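Local coordinates for post-proline cleaving enzyme (Rickettsia typhi, PDB 4HVT), which probably acts as a serine-type oligopeptidase of the prolyl oligopeptidase family, cutting peptide chains after proline, at residues S147-F158 with L182-P190; H527-R535 with T609-D619. All blocks are in the same frame, centred on the assembly; numbering follows the deposited sequence.

Contact 1 (S147-F158 with L182-P190); sequences SMSFGGKDEMFF and LLEGKFTYP
M156 and G185 pair through their backbones: M156 N donates to G185 O at 2.9 Å, and G185 N returns the bond to M156 O. F187 N adds a nearly straight bond (169°) to D154 O. G185 O also takes T188 N, closing a type II turn, and the absent side chain suits G185, where a CB would strike T188 OG1.

M156 works on one face of the sheet. Its CG stands between the backbone N and the carbonyl carbon; this chi1 (55°) and the extended chi2 carry SD over one face of the Y189 ring, 3.5 Å from Y189 CZ, and the bend at chi3 turns CE to F187 CD1. On the other face, which also carries E155, L182 CD2 sits over the centre of the F157 ring. P190 CG covers one face of F158.

Charge gathers around K153, whose NZ meets E184 OE1 at 2.7 Å and E155 OE1 at 3.3 Å; this lysine probably eases the closeness of the two glutamates.

Strand 155-162 thus lies between 143-150 and the short strand 185-186 in a propeller-domain sheet, while D154 forms a salt bridge with R651 and F158 packs edge-to-face on F200 of strand 197-200.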
loop_
_atom_site.group_PDB
_atom_site.type_symbol
_atom_site.label_atom_id
_atom_site.label_comp_id
_atom_site.label_asym_id
_atom_site.label_seq_id
_atom_site.Cartn_x
_atom_site.Cartn_y
_atom_site.Cartn_z
ATOM N N SER A 147 4.062 -3.936 -16.890
ATOM C CA SER A 147 2.956 -3.053 -16.504
ATOM C C SER A 147 3.399 -1.616 -16.345
ATOM O O SER A 147 4.484 -1.342 -15.805
ATOM C CB SER A 147 2.311 -3.522 -15.218
ATOM O OG SER A 147 1.636 -4.762 -15.419
ATOM N N MET A 148 2.554 -0.717 -16.826
ATOM C CA MET A 148 2.851 0.713 -16.918
ATOM C C MET A 148 1.581 1.532 -16.745
ATOM O O MET A 148 0.470 1.066 -17.029
ATOM C CB MET A 148 3.477 1.066 -18.271
ATOM C CG MET A 148 4.834 0.457 -18.487
ATOM S SD MET A 148 5.409 0.785 -20.177
ATOM C CE MET A 148 4.524 -0.323 -21.123
ATOM N N SER A 149 1.747 2.760 -16.279
ATOM C CA SER A 149 0.641 3.709 -16.238
ATOM C C SER A 149 1.134 5.069 -16.702
ATOM O O SER A 149 2.335 5.370 -16.678
ATOM C CB SER A 149 0.096 3.815 -14.814
ATOM O OG SER A 149 1.107 4.284 -13.903
ATOM N N PHE A 150 0.208 5.922 -17.115
ATOM C CA PHE A 150 0.567 7.321 -17.351
ATOM C C PHE A 150 0.464 8.045 -16.012
ATOM O O PHE A 150 -0.608 8.117 -15.386
ATOM C CB PHE A 150 -0.320 7.946 -18.427
ATOM C CG PHE A 150 -0.161 7.309 -19.770
ATOM C CD1 PHE A 150 1.091 7.236 -20.367
ATOM C CD2 PHE A 150 -1.255 6.747 -20.434
ATOM C CE1 PHE A 150 1.264 6.622 -21.608
ATOM C CE2 PHE A 150 -1.091 6.149 -21.686
ATOM C CZ PHE A 150 0.165 6.087 -22.264
ATOM N N GLY A 151 1.602 8.547 -15.545
ATOM C CA GLY A 151 1.662 9.131 -14.187
ATOM C C GLY A 151 1.146 8.197 -13.123
ATOM O O GLY A 151 1.319 6.954 -13.223
ATOM N N GLY A 152 0.471 8.784 -12.131
ATOM C CA GLY A 152 -0.028 8.043 -10.991
ATOM C C GLY A 152 -1.472 7.617 -11.167
ATOM O O GLY A 152 -2.177 7.372 -10.154
ATOM N N LYS A 153 -1.932 7.477 -12.415
ATOM C CA LYS A 153 -3.254 6.903 -12.601
ATOM C C LYS A 153 -3.327 5.463 -12.054
ATOM O O LYS A 153 -2.314 4.744 -12.030
ATOM C CB LYS A 153 -3.650 6.886 -14.076
ATOM C CG LYS A 153 -3.908 8.276 -14.636
ATOM C CD LYS A 153 -4.788 8.284 -15.867
ATOM C CE LYS A 153 -4.053 7.706 -17.045
ATOM N NZ LYS A 153 -5.085 7.573 -18.103
ATOM N N ASP A 154 -4.513 5.066 -11.600
ATOM C CA ASP A 154 -4.807 3.664 -11.280
ATOM C C ASP A 154 -4.982 2.874 -12.600
ATOM O O ASP A 154 -4.681 1.693 -12.702
ATOM C CB ASP A 154 -6.083 3.509 -10.432
ATOM C CG ASP A 154 -5.935 3.946 -8.967
ATOM O OD1 ASP A 154 -4.835 4.346 -8.504
ATOM O OD2 ASP A 154 -6.967 3.896 -8.253
ATOM N N GLU A 155 -5.538 3.524 -13.598
ATOM C CA GLU A 155 -5.625 2.944 -14.943
ATOM C C GLU A 155 -4.251 2.613 -15.417
ATOM O O GLU A 155 -3.348 3.436 -15.301
ATOM C CB GLU A 155 -6.217 3.948 -15.903
ATOM C CG GLU A 155 -7.712 4.165 -15.711
ATOM C CD GLU A 155 -8.302 5.110 -16.722
ATOM O OE1 GLU A 155 -7.782 6.206 -16.885
ATOM O OE2 GLU A 155 -9.351 4.742 -17.356
ATOM N N MET A 156 -4.108 1.434 -16.010
ATOM C CA MET A 156 -2.808 0.968 -16.477
ATOM C C MET A 156 -2.945 0.048 -17.706
ATOM O O MET A 156 -4.063 -0.335 -18.100
ATOM C CB MET A 156 -2.055 0.289 -15.358
ATOM C CG MET A 156 -2.777 -0.849 -14.672
ATOM S SD MET A 156 -1.773 -1.552 -13.291
ATOM C CE MET A 156 -1.502 -0.230 -12.237
ATOM N N PHE A 157 -1.803 -0.235 -18.313
ATOM C CA PHE A 157 -1.699 -1.059 -19.524
ATOM C C PHE A 157 -0.408 -1.865 -19.376
ATOM O O PHE A 157 0.143 -1.956 -18.276
ATOM C CB PHE A 157 -1.712 -0.195 -20.795
ATOM C CG PHE A 157 -0.687 0.851 -20.822
ATOM C CD1 PHE A 157 -0.846 2.024 -20.103
ATOM C CD2 PHE A 157 0.493 0.671 -21.551
ATOM C CE1 PHE A 157 0.124 2.993 -20.114
ATOM C CE2 PHE A 157 1.452 1.663 -21.583
ATOM C CZ PHE A 157 1.265 2.808 -20.853
ATOM N N PHE A 158 0.019 -2.533 -20.436
ATOM C CA PHE A 158 1.252 -3.310 -20.370
ATOM C C PHE A 158 1.789 -3.428 -21.760
ATOM O O PHE A 158 1.083 -3.184 -22.724
ATOM C CB PHE A 158 1.020 -4.704 -19.800
ATOM C CG PHE A 158 -0.121 -5.433 -20.474
ATOM C CD1 PHE A 158 0.127 -6.235 -21.585
ATOM C CD2 PHE A 158 -1.359 -5.365 -19.943
ATOM C CE1 PHE A 158 -0.933 -6.881 -22.218
ATOM C CE2 PHE A 158 -2.424 -6.006 -20.567
ATOM C CZ PHE A 158 -2.190 -6.795 -21.689
ATOM N N LEU A 182 -4.875 2.661 -27.518
ATOM C CA LEU A 182 -4.481 1.977 -26.285
ATOM C C LEU A 182 -5.618 1.969 -25.262
ATOM O O LEU A 182 -6.213 3.042 -24.942
ATOM C CB LEU A 182 -3.290 2.710 -25.684
ATOM C CG LEU A 182 -2.691 2.097 -24.377
ATOM C CD1 LEU A 182 -2.031 0.764 -24.634
ATOM C CD2 LEU A 182 -1.660 3.001 -23.762
ATOM N N LEU A 183 -5.932 0.769 -24.766
ATOM C CA LEU A 183 -6.978 0.590 -23.810
ATOM C C LEU A 183 -6.357 0.531 -22.404
ATOM O O LEU A 183 -5.325 -0.110 -22.217
ATOM C CB LEU A 183 -7.725 -0.671 -24.125
ATOM C CG LEU A 183 -8.375 -0.700 -25.520
ATOM C CD1 LEU A 183 -8.815 -2.124 -25.791
ATOM C CD2 LEU A 183 -9.524 0.255 -25.611
ATOM N N GLU A 184 -6.937 1.265 -21.468
ATOM C CA GLU A 184 -6.461 1.309 -20.086
ATOM C C GLU A 184 -7.544 0.853 -19.155
ATOM O O GLU A 184 -8.727 0.995 -19.466
ATOM C CB GLU A 184 -6.056 2.722 -19.723
ATOM C CG GLU A 184 -4.889 3.268 -20.536
ATOM C CD GLU A 184 -4.688 4.764 -20.317
ATOM O OE1 GLU A 184 -4.432 5.178 -19.183
ATOM O OE2 GLU A 184 -4.900 5.557 -21.263
ATOM N N GLY A 185 -7.166 0.312 -18.017
ATOM C CA GLY A 185 -8.142 -0.112 -17.025
ATOM C C GLY A 185 -7.521 -0.054 -15.644
ATOM O O GLY A 185 -6.327 -0.312 -15.519
ATOM N N LYS A 186 -8.331 0.299 -14.627
ATOM C CA LYS A 186 -7.778 0.409 -13.269
ATOM C C LYS A 186 -7.302 -0.950 -12.767
ATOM O O LYS A 186 -8.068 -1.898 -12.601
ATOM C CB LYS A 186 -8.757 1.012 -12.273
ATOM C CG LYS A 186 -9.059 2.466 -12.517
ATOM C CD LYS A 186 -9.716 3.115 -11.304
ATOM C CE LYS A 186 -11.045 2.488 -10.965
ATOM N NZ LYS A 186 -11.581 3.120 -9.720
ATOM N N PHE A 187 -6.015 -1.022 -12.502
ATOM C CA PHE A 187 -5.324 -2.241 -12.063
ATOM C C PHE A 187 -5.610 -3.438 -12.996
ATOM O O PHE A 187 -5.732 -4.576 -12.577
ATOM C CB PHE A 187 -5.607 -2.534 -10.597
ATOM C CG PHE A 187 -5.186 -1.411 -9.684
ATOM C CD1 PHE A 187 -3.843 -1.063 -9.567
ATOM C CD2 PHE A 187 -6.122 -0.645 -9.043
ATOM C CE1 PHE A 187 -3.434 -0.025 -8.744
ATOM C CE2 PHE A 187 -5.728 0.401 -8.245
ATOM C CZ PHE A 187 -4.406 0.717 -8.111
ATOM N N THR A 188 -5.607 -3.134 -14.274
ATOM C CA THR A 188 -5.523 -4.181 -15.322
ATOM C C THR A 188 -4.135 -4.737 -15.264
ATOM O O THR A 188 -3.162 -4.007 -15.479
ATOM C CB THR A 188 -5.783 -3.617 -16.709
ATOM O OG1 THR A 188 -7.180 -3.264 -16.826
ATOM C CG2 THR A 188 -5.458 -4.692 -17.743
ATOM N N TYR A 189 -4.041 -6.012 -14.910
ATOM C CA TYR A 189 -2.803 -6.758 -14.896
ATOM C C TYR A 189 -2.974 -8.088 -15.631
ATOM O O TYR A 189 -4.031 -8.767 -15.481
ATOM C CB TYR A 189 -2.385 -7.111 -13.461
ATOM C CG TYR A 189 -1.903 -6.001 -12.595
ATOM C CD1 TYR A 189 -0.645 -5.441 -12.760
ATOM C CD2 TYR A 189 -2.674 -5.579 -11.534
ATOM C CE1 TYR A 189 -0.198 -4.419 -11.885
ATOM C CE2 TYR A 189 -2.250 -4.581 -10.677
ATOM C CZ TYR A 189 -1.026 -4.015 -10.849
ATOM O OH TYR A 189 -0.675 -3.017 -9.967
ATOM N N PRO A 190 -1.966 -8.471 -16.429
ATOM C CA PRO A 190 -2.087 -9.744 -17.181
ATOM C C PRO A 190 -1.388 -10.898 -16.491
ATOM O O PRO A 190 -0.403 -10.698 -15.751
ATOM C CB PRO A 190 -1.383 -9.433 -18.487
ATOM C CG PRO A 190 -0.269 -8.465 -18.056
ATOM C CD PRO A 190 -0.906 -7.625 -16.976
HETATM O O HOH W 1 -0.701 -4.056 -16.507
HETATM O O HOH W 2 -2.253 4.663 -17.550
HETATM O O HOH W 3 -4.767 8.260 -21.301
HETATM O O HOH W 4 -9.552 3.030 -7.804
HETATM O O HOH W 5 -10.743 2.410 -17.447
HETATM O O HOH W 6 -5.178 -2.150 -20.160
#

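Contact 2 (H527-R535 with T609-D619); sequences HKSAQGIKR and TEYGDPEIPND
G532 and Y611 bring the two backbones together, their CA atoms 4.2 Å apart, where the loop after helix 524-528 runs past the end of helix 608-611. G532 N donates to E610 O over 2.7 Å. G532 has a positive phi (63°), easy for glycine; G612 also turns to positive phi on leaving the helix, at angles where a CB would collide with the carbonyl oxygen of Y611. Water 7 bridges G532 O and Y611 O, donating to both.

E610 is the hub of the side chains. Its CG lies anti to the backbone N (chi1 -173°) and the chain bends at chi2, bringing the carboxylate round to H527 and R535. H527 NE2 gives a 2.8 Å bond to the syn lone pair of E610 OE1, with the ring and carboxylate nearly coplanar, only 4° apart. R535 instead turns its guanidinium steeply to the carboxylate and grips E610 OE2 end-on, NH1 and NH2 each at 2.9 Å.

This His-carboxylate-arginine cluster belongs to the alpha/beta-hydrolase part of the protein. Y267 and F488 N give E610 further bonds, and R307 binds H527 ND1. So many donors would be expected to favour a charged carboxylate.

R535 NH1 also reaches A530 O, tying the loop to itself, while NH2 approaches Y611 CE1 at 3.6 Å and shares N567 with Y611 OH. Q531, long enough to span the gap in an extended form, sends NE2 to T609 O at 2.9 Å. Farther out, the branched I533 lays CG2 3.7 Å from D619 OD1; D619 OD2 accepts from D613 N, holding helix 617-626 to the turn before it.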
loop_
_atom_site.group_PDB
_atom_site.type_symbol
_atom_site.label_atom_id
_atom_site.label_comp_id
_atom_site.label_asym_id
_atom_site.label_seq_id
_atom_site.Cartn_x
_atom_site.Cartn_y
_atom_site.Cartn_z
ATOM N N HIS A 527 -9.703 -4.572 13.600
ATOM C CA HIS A 527 -10.331 -3.836 12.506
ATOM C C HIS A 527 -11.823 -3.609 12.764
ATOM O O HIS A 527 -12.343 -2.466 12.710
ATOM C CB HIS A 527 -10.110 -4.589 11.203
ATOM C CG HIS A 527 -10.887 -4.024 10.058
ATOM N ND1 HIS A 527 -11.612 -4.820 9.207
ATOM C CD2 HIS A 527 -11.138 -2.739 9.672
ATOM C CE1 HIS A 527 -12.286 -4.053 8.360
ATOM N NE2 HIS A 527 -11.991 -2.793 8.597
ATOM N N LYS A 528 -12.511 -4.711 13.000
ATOM C CA LYS A 528 -13.988 -4.714 13.156
ATOM C C LYS A 528 -14.417 -3.779 14.279
ATOM O O LYS A 528 -15.509 -3.175 14.196
ATOM C CB LYS A 528 -14.466 -6.148 13.423
ATOM C CG LYS A 528 -14.427 -7.029 12.184
ATOM C CD LYS A 528 -14.712 -8.491 12.521
ATOM C CE LYS A 528 -14.221 -9.450 11.446
ATOM N NZ LYS A 528 -14.851 -10.797 11.626
ATOM N N SER A 529 -13.568 -3.627 15.309
ATOM C CA SER A 529 -13.829 -2.740 16.422
ATOM C C SER A 529 -14.057 -1.259 16.083
ATOM O O SER A 529 -14.650 -0.533 16.900
ATOM C CB SER A 529 -12.664 -2.819 17.435
ATOM O OG SER A 529 -12.854 -4.053 18.144
ATOM N N ALA A 530 -13.528 -0.813 14.951
ATOM C CA ALA A 530 -13.662 0.558 14.455
ATOM C C ALA A 530 -14.183 0.627 13.030
ATOM O O ALA A 530 -14.056 1.645 12.354
ATOM C CB ALA A 530 -12.357 1.322 14.606
ATOM N N GLN A 531 -14.838 -0.450 12.609
ATOM C CA GLN A 531 -15.390 -0.527 11.265
ATOM C C GLN A 531 -16.797 0.085 11.174
ATOM O O GLN A 531 -17.597 0.017 12.100
ATOM C CB GLN A 531 -15.398 -1.977 10.804
ATOM C CG GLN A 531 -15.705 -2.165 9.348
ATOM C CD GLN A 531 -15.695 -3.635 8.949
ATOM O OE1 GLN A 531 -15.364 -4.523 9.753
ATOM N NE2 GLN A 531 -16.152 -3.917 7.716
ATOM N N GLY A 532 -17.110 0.687 10.031
ATOM C CA GLY A 532 -18.453 1.177 9.807
ATOM C C GLY A 532 -18.847 2.283 10.786
ATOM O O GLY A 532 -18.091 3.227 10.998
ATOM N N ILE A 533 -19.961 2.096 11.440
ATOM C CA ILE A 533 -20.496 3.088 12.379
ATOM C C ILE A 533 -19.701 3.098 13.693
ATOM O O ILE A 533 -19.998 3.890 14.548
ATOM C CB ILE A 533 -21.997 2.873 12.705
ATOM C CG1 ILE A 533 -22.321 1.512 13.324
ATOM C CG2 ILE A 533 -22.870 3.034 11.469
ATOM C CD1 ILE A 533 -23.790 1.355 13.765
ATOM N N LYS A 534 -18.745 2.167 13.851
ATOM C CA LYS A 534 -17.865 2.178 15.024
ATOM C C LYS A 534 -16.601 2.983 14.771
ATOM O O LYS A 534 -15.670 2.953 15.576
ATOM C CB LYS A 534 -17.486 0.760 15.415
ATOM C CG LYS A 534 -18.625 -0.091 15.894
ATOM C CD LYS A 534 -18.194 -1.527 16.117
ATOM C CE LYS A 534 -19.372 -2.345 16.579
ATOM N NZ LYS A 534 -18.842 -3.572 17.229
ATOM N N ARG A 535 -16.579 3.759 13.699
ATOM C CA ARG A 535 -15.332 4.475 13.363
ATOM C C ARG A 535 -14.816 5.383 14.481
ATOM O O ARG A 535 -13.588 5.583 14.619
ATOM C CB ARG A 535 -15.450 5.311 12.074
ATOM C CG ARG A 535 -14.682 4.743 10.873
ATOM C CD ARG A 535 -13.181 4.742 11.121
ATOM N NE ARG A 535 -12.399 4.513 9.894
ATOM C CZ ARG A 535 -12.204 3.314 9.341
ATOM N NH1 ARG A 535 -12.705 2.228 9.884
ATOM N NH2 ARG A 535 -11.522 3.244 8.213
ATOM N N THR A 609 -18.656 -0.966 2.941
ATOM C CA THR A 609 -18.560 -1.840 4.107
ATOM C C THR A 609 -17.548 -1.353 5.116
ATOM O O THR A 609 -17.539 -1.853 6.253
ATOM C CB THR A 609 -18.248 -3.308 3.683
ATOM O OG1 THR A 609 -17.042 -3.322 2.904
ATOM C CG2 THR A 609 -19.391 -3.896 2.917
ATOM N N GLU A 610 -16.688 -0.397 4.745
ATOM C CA GLU A 610 -15.749 0.205 5.672
ATOM C C GLU A 610 -16.394 1.369 6.441
ATOM O O GLU A 610 -16.127 1.520 7.608
ATOM C CB GLU A 610 -14.450 0.665 4.998
ATOM C CG GLU A 610 -13.399 1.139 5.977
ATOM C CD GLU A 610 -12.750 0.073 6.833
ATOM O OE1 GLU A 610 -13.098 -1.121 6.610
ATOM O OE2 GLU A 610 -11.895 0.441 7.727
ATOM N N TYR A 611 -17.180 2.196 5.774
ATOM C CA TYR A 611 -17.632 3.440 6.382
ATOM C C TYR A 611 -19.130 3.481 6.693
ATOM O O TYR A 611 -19.576 4.325 7.452
ATOM C CB TYR A 611 -17.283 4.604 5.463
ATOM C CG TYR A 611 -15.794 4.777 5.194
ATOM C CD1 TYR A 611 -14.884 5.121 6.217
ATOM C CD2 TYR A 611 -15.302 4.627 3.915
ATOM C CE1 TYR A 611 -13.520 5.244 5.958
ATOM C CE2 TYR A 611 -13.946 4.759 3.652
ATOM C CZ TYR A 611 -13.074 5.095 4.675
ATOM O OH TYR A 611 -11.731 5.210 4.374
ATOM N N GLY A 612 -19.865 2.510 6.191
ATOM C CA GLY A 612 -21.355 2.574 6.212
ATOM C C GLY A 612 -21.856 3.315 4.996
ATOM O O GLY A 612 -21.114 4.062 4.361
ATOM N N ASP A 613 -23.135 3.097 4.681
ATOM C CA ASP A 613 -23.808 3.672 3.535
ATOM C C ASP A 613 -24.520 4.999 3.899
ATOM O O ASP A 613 -25.515 4.977 4.583
ATOM C CB ASP A 613 -24.794 2.663 2.983
ATOM C CG ASP A 613 -25.344 3.058 1.676
ATOM O OD1 ASP A 613 -25.232 4.236 1.263
ATOM O OD2 ASP A 613 -25.893 2.181 1.009
ATOM N N PRO A 614 -24.006 6.134 3.420
ATOM C CA PRO A 614 -24.721 7.410 3.696
ATOM C C PRO A 614 -26.171 7.518 3.222
ATOM O O PRO A 614 -26.853 8.501 3.616
ATOM C CB PRO A 614 -23.845 8.476 2.996
ATOM C CG PRO A 614 -22.688 7.785 2.338
ATOM C CD PRO A 614 -22.866 6.298 2.484
ATOM N N GLU A 615 -26.656 6.574 2.422
ATOM C CA GLU A 615 -28.041 6.577 2.033
ATOM C C GLU A 615 -28.900 5.619 2.906
ATOM O O GLU A 615 -30.056 5.412 2.626
ATOM C CB GLU A 615 -28.166 6.296 0.531
ATOM C CG GLU A 615 -27.569 7.429 -0.297
ATOM C CD GLU A 615 -27.753 7.257 -1.786
ATOM O OE1 GLU A 615 -27.392 6.192 -2.296
ATOM O OE2 GLU A 615 -28.348 8.165 -2.435
ATOM N N ILE A 616 -28.288 5.008 3.941
ATOM C CA ILE A 616 -29.050 4.283 4.961
ATOM C C ILE A 616 -29.135 5.243 6.176
ATOM O O ILE A 616 -28.117 5.641 6.711
ATOM C CB ILE A 616 -28.435 2.919 5.404
ATOM C CG1 ILE A 616 -28.479 1.955 4.215
ATOM C CG2 ILE A 616 -29.351 2.356 6.517
ATOM C CD1 ILE A 616 -27.734 0.645 4.406
ATOM N N PRO A 617 -30.349 5.645 6.569
ATOM C CA PRO A 617 -30.493 6.646 7.633
ATOM C C PRO A 617 -29.603 6.412 8.863
ATOM O O PRO A 617 -28.968 7.353 9.359
ATOM C CB PRO A 617 -31.969 6.566 7.996
ATOM C CG PRO A 617 -32.655 6.121 6.788
ATOM C CD PRO A 617 -31.662 5.252 6.026
ATOM N N ASN A 618 -29.586 5.188 9.367
ATOM C CA ASN A 618 -28.821 4.954 10.604
ATOM C C ASN A 618 -27.350 5.128 10.391
ATOM O O ASN A 618 -26.693 5.693 11.263
ATOM C CB ASN A 618 -29.119 3.598 11.218
ATOM C CG ASN A 618 -28.664 3.516 12.660
ATOM O OD1 ASN A 618 -29.299 4.104 13.546
ATOM N ND2 ASN A 618 -27.599 2.743 12.904
ATOM N N ASP A 619 -26.807 4.707 9.258
ATOM C CA ASP A 619 -25.392 4.864 8.971
ATOM C C ASP A 619 -25.092 6.348 8.832
ATOM O O ASP A 619 -24.087 6.847 9.352
ATOM C CB ASP A 619 -24.968 4.183 7.652
ATOM C CG ASP A 619 -24.949 2.645 7.719
ATOM O OD1 ASP A 619 -25.238 2.064 8.799
ATOM O OD2 ASP A 619 -24.658 1.978 6.675
HETATM O O HOH W 7 -18.530 5.429 9.624
#

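How the contacts relate
The two contacts share no secondary-structure element. Contact 1 lies in the beta-propeller domain and contact 2 in the hydrolase domain, with centres 31 Å apart and nearest atoms about 14 Å apart. Both are partly buried, but contact 1 has no exposed residue among those touching, whereas contact 2 runs out to the surface at I533 and N618. Strand pairing, aromatic rings and a methionine dominate contact 1, as befits the joining of a short strand to a sheet; contact 2 joins loops and helix ends, chiefly through polar groups round one buried carboxylate. Each reaches across to the other domain: D154 to R651, and E610 to Y267.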